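Local coordinates for sulfatase (Bacteroides fragilis CAG:558, PDB 6USS), which probably hydrolyses aryl sulfate esters as a calcium-binding sulfatase of a gut bacterium, at residues A[101-105]-A[494-500]; A[490-495]-A[512-516]; A[421-427]-A[440-446]; A[112-117]-A[128-132]. The protein carries 1 engineered substitution. One frame throughout, in Å; residues are numbered along the deposited sequence.

Contact 1 of 4, residues A[101-105]-A[494-500]; sequences AARHR and LRKVGGQ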
loop_
_atom_site.group_PDB
_atom_site.type_symbol
_atom_site.label_atom_id
_atom_site.label_comp_id
_atom_site.label_asym_id
_atom_site.label_seq_id
_atom_site.Cartn_x
_atom_site.Cartn_y
_atom_site.Cartn_z
ATOM N N ALA A 101 -10.775 6.617 22.852
ATOM C CA ALA A 101 -11.993 6.369 22.079
ATOM C C ALA A 101 -12.978 7.538 22.163
ATOM O O ALA A 101 -13.685 7.841 21.193
ATOM C CB ALA A 101 -12.651 5.068 22.550
ATOM N N ALA A 102 -13.038 8.215 23.311
ATOM C CA ALA A 102 -13.982 9.316 23.450
ATOM C C ALA A 102 -13.712 10.384 22.407
ATOM O O ALA A 102 -14.648 10.977 21.865
ATOM C CB ALA A 102 -13.919 9.910 24.860
ATOM N N ARG A 103 -12.435 10.605 22.081
ATOM C CA ARG A 103 -12.072 11.625 21.109
ATOM C C ARG A 103 -12.326 11.174 19.671
ATOM O O ARG A 103 -12.813 11.967 18.854
ATOM C CB ARG A 103 -10.610 12.022 21.292
ATOM C CG ARG A 103 -10.151 13.075 20.314
ATOM C CD ARG A 103 -8.644 13.117 20.215
ATOM N NE ARG A 103 -7.996 13.336 21.504
ATOM C CZ ARG A 103 -7.966 14.511 22.124
ATOM N NH1 ARG A 103 -8.560 15.560 21.576
ATOM N NH2 ARG A 103 -7.349 14.640 23.291
ATOM N N HIS A 104 -12.002 9.927 19.311
ATOM C CA HIS A 104 -12.174 9.613 17.898
ATOM C C HIS A 104 -13.595 9.187 17.546
ATOM O O HIS A 104 -13.923 9.123 16.356
ATOM C CB HIS A 104 -11.150 8.561 17.423
ATOM C CG HIS A 104 -11.241 7.232 18.110
ATOM N ND1 HIS A 104 -12.376 6.443 18.082
ATOM C CD2 HIS A 104 -10.316 6.535 18.812
ATOM C CE1 HIS A 104 -12.145 5.325 18.747
ATOM N NE2 HIS A 104 -10.902 5.356 19.202
ATOM N N ARG A 105 -14.445 8.917 18.534
ATOM C CA ARG A 105 -15.879 8.700 18.352
ATOM C C ARG A 105 -16.224 7.469 17.523
ATOM O O ARG A 105 -17.382 7.318 17.115
ATOM C CB ARG A 105 -16.558 9.917 17.722
ATOM C CG ARG A 105 -16.389 11.172 18.534
ATOM C CD ARG A 105 -16.655 12.379 17.686
ATOM N NE ARG A 105 -16.987 13.554 18.479
ATOM C CZ ARG A 105 -17.450 14.683 17.953
ATOM N NH1 ARG A 105 -17.637 14.768 16.646
ATOM N NH2 ARG A 105 -17.729 15.727 18.724
ATOM N N LEU A 494 -14.370 14.302 29.003
ATOM C CA LEU A 494 -15.246 14.045 27.866
ATOM C C LEU A 494 -15.479 15.320 27.077
ATOM O O LEU A 494 -15.331 15.340 25.850
ATOM C CB LEU A 494 -16.575 13.457 28.338
ATOM C CG LEU A 494 -16.491 12.137 29.113
ATOM C CD1 LEU A 494 -17.883 11.684 29.555
ATOM C CD2 LEU A 494 -15.794 11.046 28.302
ATOM N N ARG A 495 -15.824 16.411 27.771
ATOM C CA ARG A 495 -16.068 17.662 27.060
ATOM C C ARG A 495 -14.782 18.178 26.426
ATOM O O ARG A 495 -14.800 18.689 25.302
ATOM C CB ARG A 495 -16.672 18.707 27.996
ATOM C CG ARG A 495 -18.060 18.352 28.500
ATOM C CD ARG A 495 -18.597 19.418 29.448
ATOM N NE ARG A 495 -17.802 19.543 30.678
ATOM C CZ ARG A 495 -18.104 18.968 31.847
ATOM N NH1 ARG A 495 -19.189 18.205 31.959
ATOM N NH2 ARG A 495 -17.317 19.148 32.908
ATOM N N LYS A 496 -13.650 18.006 27.117
ATOM C CA LYS A 496 -12.379 18.517 26.614
ATOM C C LYS A 496 -12.012 17.902 25.265
ATOM O O LYS A 496 -11.605 18.617 24.346
ATOM C CB LYS A 496 -11.263 18.264 27.630
ATOM C CG LYS A 496 -9.869 18.678 27.121
ATOM C CD LYS A 496 -8.777 18.552 28.184
ATOM C CE LYS A 496 -8.293 17.112 28.328
ATOM N NZ LYS A 496 -7.873 16.762 29.735
ATOM N N VAL A 497 -12.148 16.582 25.122
ATOM C CA VAL A 497 -11.707 15.916 23.900
ATOM C C VAL A 497 -12.839 15.884 22.877
ATOM O O VAL A 497 -12.719 15.251 21.822
ATOM C CB VAL A 497 -11.194 14.489 24.191
ATOM C CG1 VAL A 497 -10.119 14.504 25.283
ATOM C CG2 VAL A 497 -12.368 13.579 24.576
ATOM N N GLY A 498 -13.951 16.546 23.179
ATOM C CA GLY A 498 -15.088 16.507 22.274
ATOM C C GLY A 498 -15.852 15.200 22.270
ATOM O O GLY A 498 -16.434 14.829 21.244
ATOM N N GLY A 499 -15.857 14.482 23.388
ATOM C CA GLY A 499 -16.616 13.251 23.482
ATOM C C GLY A 499 -18.108 13.494 23.345
ATOM O O GLY A 499 -18.606 14.625 23.356
ATOM N N GLN A 500 -18.843 12.395 23.220
ATOM C CA GLN A 500 -20.253 12.476 22.892
ATOM C C GLN A 500 -21.096 11.723 23.911
ATOM O O GLN A 500 -20.595 11.029 24.797
ATOM C CB GLN A 500 -20.516 11.931 21.494
ATOM C CG GLN A 500 -19.809 12.694 20.401
ATOM C CD GLN A 500 -20.106 12.094 19.049
ATOM O OE1 GLN A 500 -19.871 10.898 18.823
ATOM N NE2 GLN A 500 -20.659 12.908 18.148
HETATM O O HOH W 1 -17.191 10.047 22.313
HETATM O O HOH W 2 -13.627 14.236 18.987
#

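Contact 2 of 4, residues A[490-495]-A[512-516]; sequences LGNYLR and PWPDE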
loop_
_atom_site.group_PDB
_atom_site.type_symbol
_atom_site.label_atom_id
_atom_site.label_comp_id
_atom_site.label_asym_id
_atom_site.label_seq_id
_atom_site.Cartn_x
_atom_site.Cartn_y
_atom_site.Cartn_z
ATOM N N LEU A 490 -14.253 12.880 34.970
ATOM C CA LEU A 490 -14.792 12.311 33.736
ATOM C C LEU A 490 -15.445 13.387 32.874
ATOM O O LEU A 490 -15.113 13.544 31.692
ATOM C CB LEU A 490 -15.794 11.205 34.093
ATOM C CG LEU A 490 -16.327 10.176 33.088
ATOM C CD1 LEU A 490 -15.240 9.704 32.126
ATOM C CD2 LEU A 490 -16.967 8.974 33.810
ATOM N N GLY A 491 -16.368 14.152 33.458
ATOM C CA GLY A 491 -17.096 15.141 32.681
ATOM C C GLY A 491 -16.179 16.128 31.988
ATOM O O GLY A 491 -16.347 16.420 30.798
ATOM N N ASN A 492 -15.183 16.637 32.717
ATOM C CA ASN A 492 -14.259 17.594 32.124
ATOM C C ASN A 492 -13.541 16.987 30.933
ATOM O O ASN A 492 -13.454 17.608 29.868
ATOM C CB ASN A 492 -13.251 18.063 33.163
ATOM C CG ASN A 492 -13.836 19.068 34.115
ATOM O OD1 ASN A 492 -14.810 19.760 33.796
ATOM N ND2 ASN A 492 -13.256 19.148 35.305
ATOM N N TYR A 493 -13.039 15.759 31.093
ATOM C CA TYR A 493 -12.293 15.098 30.029
ATOM C C TYR A 493 -13.166 14.846 28.801
ATOM O O TYR A 493 -12.749 15.119 27.666
ATOM C CB TYR A 493 -11.692 13.788 30.536
ATOM C CG TYR A 493 -10.865 13.119 29.473
ATOM C CD1 TYR A 493 -9.533 13.464 29.288
ATOM C CD2 TYR A 493 -11.428 12.190 28.614
ATOM C CE1 TYR A 493 -8.773 12.878 28.301
ATOM C CE2 TYR A 493 -10.674 11.597 27.612
ATOM C CZ TYR A 493 -9.347 11.946 27.462
ATOM O OH TYR A 493 -8.588 11.353 26.475
ATOM N N LEU A 494 -14.370 14.302 29.003
ATOM C CA LEU A 494 -15.246 14.045 27.866
ATOM C C LEU A 494 -15.479 15.320 27.077
ATOM O O LEU A 494 -15.331 15.340 25.850
ATOM C CB LEU A 494 -16.575 13.457 28.338
ATOM C CG LEU A 494 -16.491 12.137 29.113
ATOM C CD1 LEU A 494 -17.883 11.684 29.555
ATOM C CD2 LEU A 494 -15.794 11.046 28.302
ATOM N N ARG A 495 -15.824 16.411 27.771
ATOM C CA ARG A 495 -16.068 17.662 27.060
ATOM C C ARG A 495 -14.782 18.178 26.426
ATOM O O ARG A 495 -14.800 18.689 25.302
ATOM C CB ARG A 495 -16.672 18.707 27.996
ATOM C CG ARG A 495 -18.060 18.352 28.500
ATOM C CD ARG A 495 -18.597 19.418 29.448
ATOM N NE ARG A 495 -17.802 19.543 30.678
ATOM C CZ ARG A 495 -18.104 18.968 31.847
ATOM N NH1 ARG A 495 -19.189 18.205 31.959
ATOM N NH2 ARG A 495 -17.317 19.148 32.908
ATOM N N PRO A 512 -27.612 13.849 30.907
ATOM C CA PRO A 512 -26.646 14.588 31.736
ATOM C C PRO A 512 -25.269 13.949 31.704
ATOM O O PRO A 512 -25.130 12.730 31.805
ATOM C CB PRO A 512 -27.239 14.505 33.152
ATOM C CG PRO A 512 -28.681 14.158 32.961
ATOM C CD PRO A 512 -28.793 13.401 31.670
ATOM N N TRP A 513 -24.242 14.788 31.581
ATOM C CA TRP A 513 -22.876 14.368 31.849
ATOM C C TRP A 513 -22.819 13.820 33.273
ATOM O O TRP A 513 -23.690 14.162 34.086
ATOM C CB TRP A 513 -21.909 15.548 31.701
ATOM C CG TRP A 513 -21.690 16.055 30.320
ATOM C CD1 TRP A 513 -21.860 17.338 29.892
ATOM C CD2 TRP A 513 -21.213 15.311 29.187
ATOM N NE1 TRP A 513 -21.542 17.437 28.567
ATOM C CE2 TRP A 513 -21.144 16.211 28.102
ATOM C CE3 TRP A 513 -20.854 13.971 28.981
ATOM C CZ2 TRP A 513 -20.728 15.820 26.825
ATOM C CZ3 TRP A 513 -20.447 13.578 27.715
ATOM C CH2 TRP A 513 -20.396 14.497 26.649
ATOM N N PRO A 514 -21.812 13.003 33.631
ATOM C CA PRO A 514 -21.749 12.495 35.018
ATOM C C PRO A 514 -21.743 13.591 36.071
ATOM O O PRO A 514 -22.296 13.405 37.161
ATOM C CB PRO A 514 -20.431 11.700 35.051
ATOM C CG PRO A 514 -19.972 11.581 33.664
ATOM C CD PRO A 514 -20.594 12.673 32.870
ATOM N N ASP A 515 -21.108 14.729 35.782
ATOM C CA ASP A 515 -21.003 15.822 36.739
ATOM C C ASP A 515 -22.172 16.807 36.647
ATOM O O ASP A 515 -22.082 17.914 37.190
ATOM C CB ASP A 515 -19.662 16.553 36.570
ATOM C CG ASP A 515 -19.483 17.146 35.187
ATOM O OD1 ASP A 515 -20.133 16.656 34.242
ATOM O OD2 ASP A 515 -18.691 18.102 35.035
ATOM N N GLU A 516 -23.265 16.432 35.972
ATOM C CA GLU A 516 -24.512 17.188 36.030
ATOM C C GLU A 516 -25.608 16.405 36.755
ATOM O O GLU A 516 -26.793 16.648 36.528
ATOM C CB GLU A 516 -24.976 17.585 34.624
ATOM C CG GLU A 516 -24.004 18.445 33.803
ATOM C CD GLU A 516 -24.372 18.510 32.292
ATOM O OE1 GLU A 516 -24.864 17.502 31.722
ATOM O OE2 GLU A 516 -24.154 19.567 31.658
#

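Contact 3 of 4, residues A[421-427]-A[440-446]; sequences RSLYWNF and PTCTVRK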
loop_
_atom_site.group_PDB
_atom_site.type_symbol
_atom_site.label_atom_id
_atom_site.label_comp_id
_atom_site.label_asym_id
_atom_site.label_seq_id
_atom_site.Cartn_x
_atom_site.Cartn_y
_atom_site.Cartn_z
ATOM N N ARG A 421 -2.497 8.938 36.929
ATOM C CA ARG A 421 -3.130 8.985 35.615
ATOM C C ARG A 421 -4.578 8.498 35.652
ATOM O O ARG A 421 -4.870 7.427 36.199
ATOM C CB ARG A 421 -2.335 8.148 34.620
ATOM C CG ARG A 421 -2.996 8.040 33.270
ATOM C CD ARG A 421 -2.052 7.376 32.275
ATOM N NE ARG A 421 -2.558 7.525 30.923
ATOM C CZ ARG A 421 -2.401 6.620 29.971
ATOM N NH1 ARG A 421 -1.733 5.504 30.237
ATOM N NH2 ARG A 421 -2.907 6.834 28.761
ATOM N N SER A 422 -5.476 9.283 35.057
ATOM C CA SER A 422 -6.846 8.848 34.815
ATOM C C SER A 422 -6.936 8.055 33.507
ATOM O O SER A 422 -6.357 8.442 32.488
ATOM C CB SER A 422 -7.787 10.057 34.747
ATOM O OG SER A 422 -8.172 10.549 36.015
ATOM N N LEU A 423 -7.681 6.950 33.525
ATOM C CA LEU A 423 -8.049 6.236 32.303
ATOM C C LEU A 423 -9.524 6.491 31.990
ATOM O O LEU A 423 -10.350 6.577 32.905
ATOM C CB LEU A 423 -7.796 4.733 32.433
ATOM C CG LEU A 423 -6.388 4.259 32.749
ATOM C CD1 LEU A 423 -6.377 2.743 32.663
ATOM C CD2 LEU A 423 -5.357 4.874 31.802
ATOM N N TYR A 424 -9.867 6.591 30.701
ATOM C CA TYR A 424 -11.234 6.931 30.324
ATOM C C TYR A 424 -11.824 6.004 29.263
ATOM O O TYR A 424 -11.166 5.654 28.280
ATOM C CB TYR A 424 -11.307 8.350 29.809
ATOM C CG TYR A 424 -10.732 9.389 30.721
ATOM C CD1 TYR A 424 -9.440 9.856 30.531
ATOM C CD2 TYR A 424 -11.496 9.945 31.741
ATOM C CE1 TYR A 424 -8.913 10.818 31.337
ATOM C CE2 TYR A 424 -10.975 10.922 32.563
ATOM C CZ TYR A 424 -9.680 11.359 32.349
ATOM O OH TYR A 424 -9.140 12.335 33.159
ATOM N N TRP A 425 -13.096 5.651 29.449
ATOM C CA TRP A 425 -13.892 4.995 28.419
ATOM C C TRP A 425 -15.184 5.777 28.193
ATOM O O TRP A 425 -15.758 6.353 29.125
ATOM C CB TRP A 425 -14.260 3.564 28.784
ATOM C CG TRP A 425 -13.137 2.640 29.074
ATOM C CD1 TRP A 425 -12.701 1.610 28.286
ATOM C CD2 TRP A 425 -12.341 2.601 30.264
ATOM N NE1 TRP A 425 -11.680 0.943 28.905
ATOM C CE2 TRP A 425 -11.434 1.530 30.121
ATOM C CE3 TRP A 425 -12.307 3.365 31.441
ATOM C CZ2 TRP A 425 -10.490 1.212 31.103
ATOM C CZ3 TRP A 425 -11.370 3.048 32.415
ATOM C CH2 TRP A 425 -10.475 1.983 32.239
ATOM N N ASN A 426 -15.650 5.772 26.945
ATOM C CA ASN A 426 -16.949 6.341 26.614
ATOM C C ASN A 426 -17.656 5.426 25.631
ATOM O O ASN A 426 -17.132 5.168 24.544
ATOM C CB ASN A 426 -16.833 7.746 26.020
ATOM C CG ASN A 426 -18.170 8.444 25.986
ATOM O OD1 ASN A 426 -19.022 8.179 26.827
ATOM N ND2 ASN A 426 -18.377 9.306 25.013
ATOM N N PHE A 427 -18.850 4.959 26.007
ATOM C CA PHE A 427 -19.699 4.133 25.146
ATOM C C PHE A 427 -21.093 4.745 25.115
ATOM O O PHE A 427 -22.026 4.241 25.762
ATOM C CB PHE A 427 -19.749 2.680 25.633
ATOM C CG PHE A 427 -20.353 1.721 24.637
ATOM C CD1 PHE A 427 -19.584 1.196 23.601
ATOM C CD2 PHE A 427 -21.699 1.334 24.742
ATOM C CE1 PHE A 427 -20.144 0.299 22.668
ATOM C CE2 PHE A 427 -22.274 0.439 23.819
ATOM C CZ PHE A 427 -21.501 -0.071 22.781
ATOM N N PRO A 440 -25.196 2.173 27.567
ATOM C CA PRO A 440 -24.502 3.468 27.389
ATOM C C PRO A 440 -23.854 3.944 28.686
ATOM O O PRO A 440 -24.539 4.234 29.672
ATOM C CB PRO A 440 -25.623 4.418 26.946
ATOM C CG PRO A 440 -26.862 3.565 26.793
ATOM C CD PRO A 440 -26.664 2.302 27.533
ATOM N N THR A 441 -22.525 4.050 28.677
ATOM C CA THR A 441 -21.771 4.403 29.872
ATOM C C THR A 441 -20.566 5.251 29.494
ATOM O O THR A 441 -20.098 5.231 28.350
ATOM C CB THR A 441 -21.253 3.160 30.604
ATOM O OG1 THR A 441 -20.458 2.376 29.698
ATOM C CG2 THR A 441 -22.395 2.318 31.159
ATOM N N CYS A 442 -20.047 5.975 30.477
ATOM C CA CYS A 442 -18.656 6.380 30.465
ATOM C C CYS A 442 -18.035 5.974 31.789
ATOM O O CYS A 442 -18.719 5.845 32.806
ATOM C CB CYS A 442 -18.489 7.896 30.236
ATOM S SG CYS A 442 -19.704 8.835 31.141
ATOM N N THR A 443 -16.724 5.798 31.775
ATOM C CA THR A 443 -15.991 5.249 32.898
ATOM C C THR A 443 -14.695 6.016 33.064
ATOM O O THR A 443 -14.023 6.331 32.069
ATOM C CB THR A 443 -15.682 3.770 32.658
ATOM O OG1 THR A 443 -16.906 3.066 32.454
ATOM C CG2 THR A 443 -14.972 3.179 33.854
ATOM N N VAL A 444 -14.335 6.311 34.313
ATOM C CA VAL A 444 -12.974 6.726 34.640
ATOM C C VAL A 444 -12.380 5.771 35.676
ATOM O O VAL A 444 -13.053 5.364 36.632
ATOM C CB VAL A 444 -12.920 8.182 35.147
ATOM C CG1 VAL A 444 -13.816 8.364 36.400
ATOM C CG2 VAL A 444 -11.474 8.576 35.434
ATOM N N ARG A 445 -11.115 5.406 35.463
ATOM C CA ARG A 445 -10.301 4.688 36.431
ATOM C C ARG A 445 -9.154 5.590 36.855
ATOM O O ARG A 445 -8.532 6.240 36.009
ATOM C CB ARG A 445 -9.747 3.395 35.836
ATOM C CG ARG A 445 -8.737 2.699 36.705
ATOM C CD ARG A 445 -9.379 2.135 37.962
ATOM N NE ARG A 445 -8.388 1.449 38.782
ATOM C CZ ARG A 445 -7.825 0.276 38.481
ATOM N NH1 ARG A 445 -8.153 -0.387 37.376
ATOM N NH2 ARG A 445 -6.913 -0.238 39.295
ATOM N N LYS A 446 -8.880 5.642 38.157
ATOM C CA LYS A 446 -7.814 6.511 38.657
ATOM C C LYS A 446 -7.373 5.954 39.996
ATOM O O LYS A 446 -8.157 5.943 40.946
ATOM C CB LYS A 446 -8.296 7.950 38.790
ATOM C CG LYS A 446 -7.263 8.929 39.356
ATOM C CD LYS A 446 -7.963 10.100 40.054
ATOM C CE LYS A 446 -7.363 11.467 39.694
ATOM N NZ LYS A 446 -5.895 11.438 39.436
#

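Contact 4 of 4, residues A[112-117]-A[128-132]; sequences PKGQQT and DWNVN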
loop_
_atom_site.group_PDB
_atom_site.type_symbol
_atom_site.label_atom_id
_atom_site.label_comp_id
_atom_site.label_asym_id
_atom_site.label_seq_id
_atom_site.Cartn_x
_atom_site.Cartn_y
_atom_site.Cartn_z
ATOM N N PRO A 112 -21.204 -1.100 7.979
ATOM C CA PRO A 112 -21.988 -0.488 6.890
ATOM C C PRO A 112 -21.691 0.998 6.738
ATOM O O PRO A 112 -21.719 1.749 7.714
ATOM C CB PRO A 112 -23.440 -0.721 7.324
ATOM C CG PRO A 112 -23.368 -0.783 8.810
ATOM C CD PRO A 112 -22.081 -1.538 9.081
ATOM N N LYS A 113 -21.450 1.432 5.495
ATOM C CA LYS A 113 -21.105 2.831 5.253
ATOM C C LYS A 113 -22.273 3.751 5.597
ATOM O O LYS A 113 -23.399 3.559 5.120
ATOM C CB LYS A 113 -20.682 3.039 3.807
ATOM C CG LYS A 113 -20.355 4.492 3.454
ATOM C CD LYS A 113 -19.741 4.584 2.028
ATOM C CE LYS A 113 -19.339 6.003 1.680
ATOM N NZ LYS A 113 -18.409 6.031 0.534
ATOM N N GLY A 114 -21.999 4.740 6.445
ATOM C CA GLY A 114 -22.976 5.729 6.838
ATOM C C GLY A 114 -24.097 5.258 7.745
ATOM O O GLY A 114 -25.034 6.028 7.976
ATOM N N GLN A 115 -24.046 4.043 8.285
ATOM C CA GLN A 115 -25.148 3.547 9.105
ATOM C C GLN A 115 -24.655 3.113 10.475
ATOM O O GLN A 115 -23.573 2.532 10.602
ATOM C CB GLN A 115 -25.873 2.366 8.451
ATOM C CG GLN A 115 -26.483 2.656 7.097
ATOM C CD GLN A 115 -26.832 1.361 6.363
ATOM O OE1 GLN A 115 -27.802 0.682 6.717
ATOM N NE2 GLN A 115 -26.016 0.995 5.352
ATOM N N GLN A 116 -25.475 3.386 11.490
ATOM C CA GLN A 116 -25.224 2.941 12.854
ATOM C C GLN A 116 -25.609 1.473 13.011
ATOM O O GLN A 116 -26.734 1.089 12.686
ATOM C CB GLN A 116 -26.019 3.809 13.835
ATOM C CG GLN A 116 -25.622 5.280 13.818
ATOM C CD GLN A 116 -26.537 6.171 14.645
ATOM O OE1 GLN A 116 -27.652 5.783 15.002
ATOM N NE2 GLN A 116 -26.062 7.372 14.969
ATOM N N THR A 117 -24.678 0.650 13.513
ATOM C CA THR A 117 -24.989 -0.732 13.887
ATOM C C THR A 117 -25.702 -0.849 15.241
ATOM O O THR A 117 -26.172 -1.943 15.590
ATOM C CB THR A 117 -23.712 -1.566 13.946
ATOM O OG1 THR A 117 -22.872 -1.030 14.971
ATOM C CG2 THR A 117 -22.972 -1.547 12.612
ATOM N N ASP A 128 -24.130 10.816 17.752
ATOM C CA ASP A 128 -23.900 10.858 16.306
ATOM C C ASP A 128 -22.429 10.535 16.083
ATOM O O ASP A 128 -21.607 11.397 15.766
ATOM C CB ASP A 128 -24.280 12.208 15.720
ATOM C CG ASP A 128 -24.127 12.253 14.208
ATOM O OD1 ASP A 128 -23.864 11.201 13.583
ATOM O OD2 ASP A 128 -24.249 13.363 13.649
ATOM N N TRP A 129 -22.108 9.257 16.246
ATOM C CA TRP A 129 -20.735 8.791 16.312
ATOM C C TRP A 129 -20.192 8.452 14.912
ATOM O O TRP A 129 -20.900 8.519 13.907
ATOM C CB TRP A 129 -20.657 7.612 17.284
ATOM C CG TRP A 129 -21.364 6.347 16.858
ATOM C CD1 TRP A 129 -22.709 6.064 16.962
ATOM C CD2 TRP A 129 -20.753 5.178 16.289
ATOM N NE1 TRP A 129 -22.963 4.788 16.486
ATOM C CE2 TRP A 129 -21.780 4.225 16.074
ATOM C CE3 TRP A 129 -19.435 4.842 15.948
ATOM C CZ2 TRP A 129 -21.527 2.963 15.529
ATOM C CZ3 TRP A 129 -19.188 3.586 15.404
ATOM C CH2 TRP A 129 -20.232 2.662 15.199
ATOM N N ASN A 130 -18.900 8.121 14.857
ATOM C CA ASN A 130 -18.168 8.016 13.590
ATOM C C ASN A 130 -18.274 6.603 13.010
ATOM O O ASN A 130 -17.304 5.844 12.950
ATOM C CB ASN A 130 -16.714 8.427 13.785
ATOM C CG ASN A 130 -16.529 9.927 13.733
ATOM O OD1 ASN A 130 -17.249 10.617 13.022
ATOM N ND2 ASN A 130 -15.560 10.443 14.483
ATOM N N VAL A 131 -19.476 6.286 12.518
ATOM C CA VAL A 131 -19.836 4.961 12.015
ATOM C C VAL A 131 -18.879 4.505 10.925
ATOM O O VAL A 131 -18.814 3.313 10.614
ATOM C CB VAL A 131 -21.275 4.942 11.464
ATOM C CG1 VAL A 131 -22.280 5.163 12.578
ATOM C CG2 VAL A 131 -21.430 5.995 10.362
ATOM N N ASN A 132 -18.150 5.442 10.316
ATOM C CA ASN A 132 -17.296 5.092 9.195
ATOM C C ASN A 132 -15.855 4.839 9.595
ATOM O O ASN A 132 -15.061 4.430 8.735
ATOM C CB ASN A 132 -17.338 6.185 8.127
ATOM C CG ASN A 132 -18.581 6.108 7.253
ATOM O OD1 ASN A 132 -19.353 5.137 7.308
ATOM N ND2 ASN A 132 -18.792 7.148 6.453
HETATM O O HOH W 3 -20.355 1.278 10.185
HETATM O O HOH W 4 -23.729 8.406 13.507
#

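Contact 1 of 4, residues A[101-105]-A[494-500]
Arg105 reaches from the end of helix 101-104 to Gly498 O and grips it side-on with two nitrogens, NE and NH2, the latter 3.0 Å from the oxygen. Gly498 O lies near the guanidinium plane, and NH2 meets it on a lone pair. The Gln500 amide stacks on one face of the same guanidinium, the planes 13° apart, with Gln500 NE2 above its centre and itself bonded to Asp128 O. Next to this polar grip, Ala102 CB fits against Val497 CG2 (4.0 Å) and Leu494 CD2, while Ala102 O receives a CA-H...O contact from Gly499 CA. Val497 CG1 lies over one face of the Arg103 guanidinium, 3.4 Å from Arg103 NH2. Arg103 CG stands anti to the backbone N (chi1 180°) and the chain bends at chi3 (-56°), which lays the guanidinium across the valine; its charge pairs with Asp403. Further out, a water donates to Ala102 O and accepts from Gln500 N. What presents Gly498 O is the turn behind it: Gly499 N bonds Leu494 O at 2.7 Å and Gly498 N bonds Arg495 O. With positive phi at Gly498 as C-prime residue, this is a Schellman motif ending helix 480-496, docked on the short helix 101-104.

Contact 2 of 4, residues A[490-495]-A[512-516]
Charge dominates where Arg495 meets Asp515: the guanidinium approaches the carboxylate end-on, the two planes 16° apart, with NH2 2.7 Å from Asp515 OD2 and NH1 2.9 Å from Asp515 OD1. The NH1 bond is nearly straight (165°) and uses the syn lone pair of OD1. Asn492 OD1, one turn earlier on the helix, takes a further bond from Arg495 NH2, and Gly491 O sits over the centre of one guanidinium face. The aromatic contacts centre on Trp513. Arg495 CG lies over a face of its five-membered ring, 4.0 Å from the centroid, as a CH-pi contact; the bend at chi3 (-64°) then turns the guanidinium's own edge to the indole, Arg495 NH1 lying nearest Trp513 CD1, and the cation-pi contact is off-centre. Apolar contacts follow: Leu494 CD1 touches Trp513 CZ3 at 3.7 Å, and Leu490 CG meets Pro514 CG at 3.9 Å. At Gly491 the Asp515 carboxylate comes close to the helix backbone, Gly491 CA 3.7 Å from Asp515 OD1. Bonds to both carboxylate oxygens, together with the amide of Asn492, fix the rotation of the arginine head, and the pairing probably favours an ionised Asp515, pinning the C-terminal tail to helix 480-496.

Contact 3 of 4, residues A[421-427]-A[440-446]
Ser422 sets its side chain beside Lys446, with OG 3.8 Å from Lys446 CB. Leu423 begins the regular pairing: its N bonds Arg445 O at 2.7 Å, and its O accepts from Arg445 N. Tyr424 follows as a non-hydrogen-bonded pair with Val444, the two side chains pointing the same way and Tyr424 CE2 3.7 Å from Val444 CG2. The hydroxyls of Ser422 and Tyr424 both bond Asp489 of helix 480-496. These two strands form the edge and second positions of a four-stranded antiparallel sheet, running at 175° to each other; Tyr424, Val444 and Cys442 look toward helix 480-496, which packs on that face. Trp425, on the opposite face, is hydrogen-bonded both ways with Thr443. With CG anti to the carbonyl carbon (chi1 -57°), the indole is laid edge-on along the neighbouring strand, Trp425 CE3 3.6 Å from Thr443 CG2 and Trp425 CZ3 3.8 Å from Arg445 CB, while NE1 bonds Ala84 O. Asn426 places OD1 3.5 Å from Cys442 CB, its amide also engaged by Tyr455 OH and Gln500 O. Phe427 N bonds Thr441 O at 2.7 Å, and the return bond from Thr441 N meets Phe427 O from well above its carbonyl plane.

Contact 4 of 4, residues A[112-117]-A[128-132]
A single direct hydrogen bond joins two irregular loops: Gly114 N, inside a type II turn from Pro112 to Gln115, donates to Asn132 OD1 at 2.8 Å. The bond is nearly straight (170°) and meets a lone pair in the plane of the amide carbonyl. Positive phi at Gly114 suits its place in the turn. Beside this bond Val131 wedges against the turn, its CB 3.4 Å from Gln115 O and its CG2 3.8 Å from Gly114 C. Val131 CG1 divides its contacts between Gln116 CG, at 3.6 Å, and one face of the Trp129 ring. Gln116 extends past the indole in the opposite direction, its amide 15° from the ring plane, and Gln116 CG approaches Trp129 NE1 at 3.8 Å; that nitrogen bonds Asp118. Two waters bridge further polar groups. One accepts from Gln116 NE2 and donates to Asp128 OD1 and Trp129 O; another lies between Pro112 O and Val131 O. The result is a beta turn clasped by an asparagine side chain, joining two loops that flank the short strand 124-125 within the sulfatase domain.

Overall arrangement
Helix 480-496 ties three of the contacts together: contacts 1 and 2 share Leu494 and Arg495, their centres 10 Å apart, and Leu490 and Leu494 also pack on Cys442 of contact 3. Contact 3 joins contact 1 through Gln500 O and Asn426 ND2, a probable hydrogen bond of 2.8 Å. Contact 4 meets only contact 1 among them, where Asn130 takes Arg105 O with its backbone N and His104 O with ND2; it stays about 8 Å from contact 3 at the nearest atoms. Contacts 1, 2 and 4 lie away from the annotated calcium site, the Thr117 side chain of contact 4 being about 13 Å from the bound calcium ion. Contact 3 approaches it, with the Phe427 side chain about 11 Å from the calcium ion.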